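Local coordinates for extracellular solute-binding protein family 1 (Kribbella flavida, PDB 5IXP) that probably captures a solute outside the cell and delivers it to an ABC transporter for uptake, at residues G52-D57 with P278-Q283; W223-T229 with N248-F252. All blocks are in the same frame, centred on the assembly; numbering follows the deposited sequence.

Interaction 1 (G52-D57 with P278-Q283); sequences GSGMAD and PTQSTQ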
# COMPACT_ATOMS: atom_id res chain seq x y z
N GLY A 52 -10.85 3.17 -26.95
CA GLY A 52 -11.79 2.08 -27.15
C GLY A 52 -11.19 0.83 -27.75
O GLY A 52 -11.94 -0.07 -28.16
N SER A 53 -9.86 0.71 -27.82
CA SER A 53 -9.23 -0.46 -28.42
C SER A 53 -7.93 -0.79 -27.70
O SER A 53 -7.28 0.07 -27.11
CB SER A 53 -8.96 -0.25 -29.91
OG SER A 53 -8.01 0.78 -30.08
N GLY A 54 -7.55 -2.07 -27.77
CA GLY A 54 -6.25 -2.51 -27.31
C GLY A 54 -6.20 -3.03 -25.89
O GLY A 54 -5.17 -3.62 -25.51
N MSE A 55 -7.25 -2.85 -25.10
CA MSE A 55 -7.22 -3.33 -23.71
C MSE A 55 -7.24 -4.84 -23.62
O MSE A 55 -7.84 -5.54 -24.45
CB MSE A 55 -8.39 -2.77 -22.91
CG MSE A 55 -8.36 -1.25 -22.84
SE MSE A 55 -9.66 -0.53 -21.59
CE MSE A 55 -8.57 -0.57 -19.99
N ALA A 56 -6.58 -5.34 -22.58
CA ALA A 56 -6.67 -6.75 -22.25
C ALA A 56 -8.06 -7.06 -21.70
O ALA A 56 -8.80 -6.16 -21.27
CB ALA A 56 -5.59 -7.14 -21.24
N ASP A 57 -8.43 -8.34 -21.74
CA ASP A 57 -9.70 -8.75 -21.15
C ASP A 57 -9.69 -8.58 -19.64
O ASP A 57 -10.72 -8.27 -19.04
CB ASP A 57 -10.02 -10.19 -21.51
CG ASP A 57 -10.15 -10.39 -23.00
OD1 ASP A 57 -11.17 -9.96 -23.56
OD2 ASP A 57 -9.21 -10.96 -23.60
N PRO A 278 -12.42 -4.56 -18.42
CA PRO A 278 -12.98 -3.44 -19.19
C PRO A 278 -14.20 -3.87 -19.98
O PRO A 278 -14.33 -5.03 -20.39
CB PRO A 278 -11.84 -3.03 -20.13
CG PRO A 278 -10.62 -3.60 -19.54
CD PRO A 278 -11.04 -4.87 -18.82
N THR A 279 -15.11 -2.91 -20.23
CA THR A 279 -16.23 -3.22 -21.11
C THR A 279 -15.77 -3.49 -22.54
O THR A 279 -16.55 -4.03 -23.34
CB THR A 279 -17.28 -2.10 -21.10
OG1 THR A 279 -16.67 -0.85 -21.45
CG2 THR A 279 -17.95 -2.00 -19.73
N GLN A 280 -14.53 -3.12 -22.88
CA GLN A 280 -13.98 -3.47 -24.19
C GLN A 280 -13.94 -4.97 -24.40
O GLN A 280 -13.94 -5.43 -25.55
CB GLN A 280 -12.56 -2.92 -24.32
CG GLN A 280 -12.45 -1.57 -24.91
CD GLN A 280 -11.02 -1.15 -25.08
OE1 GLN A 280 -10.19 -1.92 -25.59
NE2 GLN A 280 -10.70 0.06 -24.65
N SER A 281 -13.87 -5.75 -23.33
CA SER A 281 -13.73 -7.19 -23.49
C SER A 281 -14.95 -7.77 -24.19
O SER A 281 -16.10 -7.47 -23.83
CB SER A 281 -13.54 -7.87 -22.14
OG SER A 281 -13.51 -9.28 -22.30
N THR A 282 -14.71 -8.61 -25.19
CA THR A 282 -15.78 -9.35 -25.84
C THR A 282 -16.14 -10.63 -25.10
O THR A 282 -17.07 -11.33 -25.53
CB THR A 282 -15.40 -9.69 -27.28
OG1 THR A 282 -14.27 -10.57 -27.28
CG2 THR A 282 -15.07 -8.42 -28.07
N GLN A 283 -15.44 -10.96 -24.02
CA GLN A 283 -15.73 -12.15 -23.22
C GLN A 283 -15.84 -11.78 -21.74
O GLN A 283 -15.10 -12.31 -20.90
CB GLN A 283 -14.64 -13.21 -23.41
CG GLN A 283 -14.41 -13.65 -24.84
CD GLN A 283 -15.25 -14.84 -25.22
OE1 GLN A 283 -16.16 -15.23 -24.48
NE2 GLN A 283 -14.97 -15.41 -26.37
O HOH W 1 -10.10 -4.48 -26.55
O HOH W 2 -11.83 -9.13 -25.97

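Interaction 2 (W223-T229 with N248-F252); sequences WTKAFRT and NAGTF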
# COMPACT_ATOMS: atom_id res chain seq x y z
N TRP A 223 18.60 7.23 0.15
CA TRP A 223 17.78 6.37 1.00
C TRP A 223 18.28 4.94 0.98
O TRP A 223 18.47 4.32 2.04
CB TRP A 223 16.33 6.46 0.51
CG TRP A 223 15.30 5.67 1.24
CD1 TRP A 223 14.62 6.04 2.38
CD2 TRP A 223 14.76 4.41 0.84
NE1 TRP A 223 13.71 5.07 2.72
CE2 TRP A 223 13.77 4.06 1.80
CE3 TRP A 223 15.02 3.54 -0.22
CZ2 TRP A 223 13.05 2.87 1.71
CZ3 TRP A 223 14.30 2.36 -0.30
CH2 TRP A 223 13.33 2.03 0.66
N THR A 224 18.52 4.40 -0.21
CA THR A 224 19.02 3.03 -0.33
C THR A 224 20.32 2.84 0.44
O THR A 224 20.46 1.90 1.23
CB THR A 224 19.22 2.68 -1.81
OG1 THR A 224 17.97 2.85 -2.49
CG2 THR A 224 19.68 1.25 -1.97
N LYS A 225 21.29 3.73 0.22
CA LYS A 225 22.58 3.60 0.91
C LYS A 225 22.42 3.74 2.42
O LYS A 225 23.19 3.13 3.18
CB LYS A 225 23.57 4.64 0.39
CG LYS A 225 23.83 4.58 -1.12
CD LYS A 225 23.65 3.18 -1.68
CE LYS A 225 23.20 3.21 -3.15
NZ LYS A 225 23.57 1.96 -3.88
N ALA A 226 21.43 4.51 2.88
CA ALA A 226 21.31 4.77 4.31
C ALA A 226 20.95 3.53 5.11
O ALA A 226 21.11 3.53 6.34
CB ALA A 226 20.28 5.86 4.54
N PHE A 227 20.49 2.46 4.45
CA PHE A 227 20.23 1.22 5.18
C PHE A 227 21.50 0.57 5.71
O PHE A 227 21.41 -0.31 6.57
CB PHE A 227 19.45 0.23 4.30
CG PHE A 227 17.98 0.55 4.19
CD1 PHE A 227 17.09 0.09 5.14
CD2 PHE A 227 17.50 1.34 3.14
CE1 PHE A 227 15.73 0.39 5.06
CE2 PHE A 227 16.14 1.64 3.04
CZ PHE A 227 15.25 1.16 4.00
N ARG A 228 22.67 1.00 5.23
CA ARG A 228 23.94 0.50 5.74
C ARG A 228 24.55 1.43 6.77
O ARG A 228 25.77 1.41 6.98
CB ARG A 228 24.91 0.25 4.59
CG ARG A 228 24.65 -1.06 3.82
CD ARG A 228 24.36 -0.81 2.35
NE ARG A 228 25.20 0.23 1.77
CZ ARG A 228 25.33 0.48 0.47
NH1 ARG A 228 24.63 -0.23 -0.42
NH2 ARG A 228 26.13 1.45 0.04
N THR A 229 23.73 2.27 7.41
CA THR A 229 24.16 3.25 8.40
C THR A 229 23.16 3.23 9.55
O THR A 229 22.15 2.52 9.52
CB THR A 229 24.22 4.67 7.83
OG1 THR A 229 22.89 5.16 7.67
CG2 THR A 229 24.95 4.70 6.48
N ASN A 248 18.61 -4.01 1.03
CA ASN A 248 19.37 -2.76 1.12
C ASN A 248 20.34 -2.78 2.30
O ASN A 248 21.48 -2.31 2.18
CB ASN A 248 18.41 -1.58 1.25
CG ASN A 248 17.65 -1.30 -0.03
OD1 ASN A 248 17.93 -1.89 -1.08
ND2 ASN A 248 16.69 -0.39 0.04
N ALA A 249 19.91 -3.31 3.45
CA ALA A 249 20.79 -3.33 4.61
C ALA A 249 21.85 -4.42 4.50
O ALA A 249 22.96 -4.25 5.01
CB ALA A 249 19.97 -3.52 5.89
N GLY A 250 21.53 -5.53 3.84
CA GLY A 250 22.51 -6.58 3.61
C GLY A 250 23.10 -7.12 4.91
O GLY A 250 22.45 -7.17 5.95
N THR A 251 24.38 -7.52 4.83
CA THR A 251 25.03 -8.10 6.00
C THR A 251 25.19 -7.07 7.12
O THR A 251 25.21 -7.45 8.30
CB THR A 251 26.39 -8.69 5.61
OG1 THR A 251 27.27 -7.65 5.18
CG2 THR A 251 26.23 -9.68 4.48
N PHE A 252 25.28 -5.78 6.79
CA PHE A 252 25.28 -4.76 7.83
C PHE A 252 24.06 -4.89 8.72
O PHE A 252 24.15 -4.73 9.94
CB PHE A 252 25.35 -3.36 7.21
CG PHE A 252 25.11 -2.24 8.19
CD1 PHE A 252 26.16 -1.67 8.90
CD2 PHE A 252 23.82 -1.74 8.41
CE1 PHE A 252 25.94 -0.64 9.80
CE2 PHE A 252 23.59 -0.71 9.31
CZ PHE A 252 24.65 -0.15 10.01
O HOH W 3 22.14 -0.17 0.33
O HOH W 4 15.86 0.62 -2.91

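Interaction 1 (G52-D57 with P278-Q283)
Q280 and M55 meet through a hydrogen bond. The backbone N of M55 donates to Q280 OE1 at 3.1 Å with an N-H...O angle of 156°. The Q280 chain is extended beyond CG, which carries its amide across to loop 52-57. NE2 donates to N48 O in helix 38-51. In place of Q280, a leucine would probably leave M55 N and N48 O without these mates. In the second polar pair, S281 OG donates to the anti lone pair of D57 OD1, at 2.7 Å. OD2 of D57 accepts from T5 N of strand 2-8. The same S281 OG accepts from Q283 N at 3.1 Å, which makes an ST turn just before helix 284-294. One water donates to both Q280 OE1 and M55 O; a second donates to D57 OD1 and accepts from T282 N. In this periplasmic binding protein fold, the contact joins the loop into strand 58-62 to the loop leaving its antiparallel neighbour, strand 269-276. The apolar part is M55, a selenomethionine, against the P278 ring. M55 SE lies 3.6 Å from P278 CB. The bend at chi3 (88°) sets M55 CE 3.7 Å from P278 CG. L45 and L49 of helix 38-51 also touch M55.

Interaction 2 (W223-T229 with N248-F252)
The F252 ring lies with one face on the backbone of R228. R228 O sits 3.4 Å above the ring plane, over its centre. The F252 torsion (chi1 170°) puts CG anti to the backbone N and carries the ring to this peptide. F252 also makes a cation-pi contact with K256. The F227 ring has W223 CE3 and T224 O at its edge, in plane. In turn, F227 CE2 stands over one face of the W223 indole, offset toward the rim. The edge of W223 meets a water in plane, while its NE1 is bonded to D165. The N248 amide comes to both rings. Its plane is 90° from that of W223, with ND2 3.7 Å from W223 CZ3, and 56° from that of F227. N248 CB rests 3.6 Å from F227 CD2.

Around these flat groups aliphatic carbons meet one another and polar oxygens. A249 CB lies 4.1 Å from F227 CB, and T224 CG2 lies 3.7 Å from N248 OD1. R228 bends at chi2 and chi3, and its CD reaches 3.3 Å from N248 O. No direct hydrogen bond crosses the contact; two waters do the polar work. One donates to T224 O at 2.8 Å and to N248 O. The other accepts from N248 ND2 and also bonds T224 OG1, which has S220 O as a further partner.

Residues A226 to T229 form a type I turn. Both N and OG1 of T229 donate to A226 O. G250, with positive phi, is the first residue after helix 241-249 to leave helical angles. F227 also meets F232 and M235 of the intervening strand 232-238. This is helix-strand-helix packing in the alpha/beta fold of solute-binding proteins, with the ends of two short helices and the turns after them meeting beside strand 232-238.

In the fold
Interactions 1 and 2 lie on opposite sides of the chain's centre. Their centres are 44 Å apart, and their nearest atoms are about 30 Å apart. Along the chain, interaction 2 is nested inside the loop closed by interaction 1. They share no helix or strand, but the strands beside them belong to one mixed sheet. Both are partly buried. Interaction 1 joins two loops distant in sequence, and it has two direct hydrogen bonds to side-chain oxygens beside an apolar contact. Interaction 2 joins helix ends only 19 residues apart. Its buried residues are W223, F227 and A249; R228 is exposed and F252 partly so. Its polar links across the contact run through water.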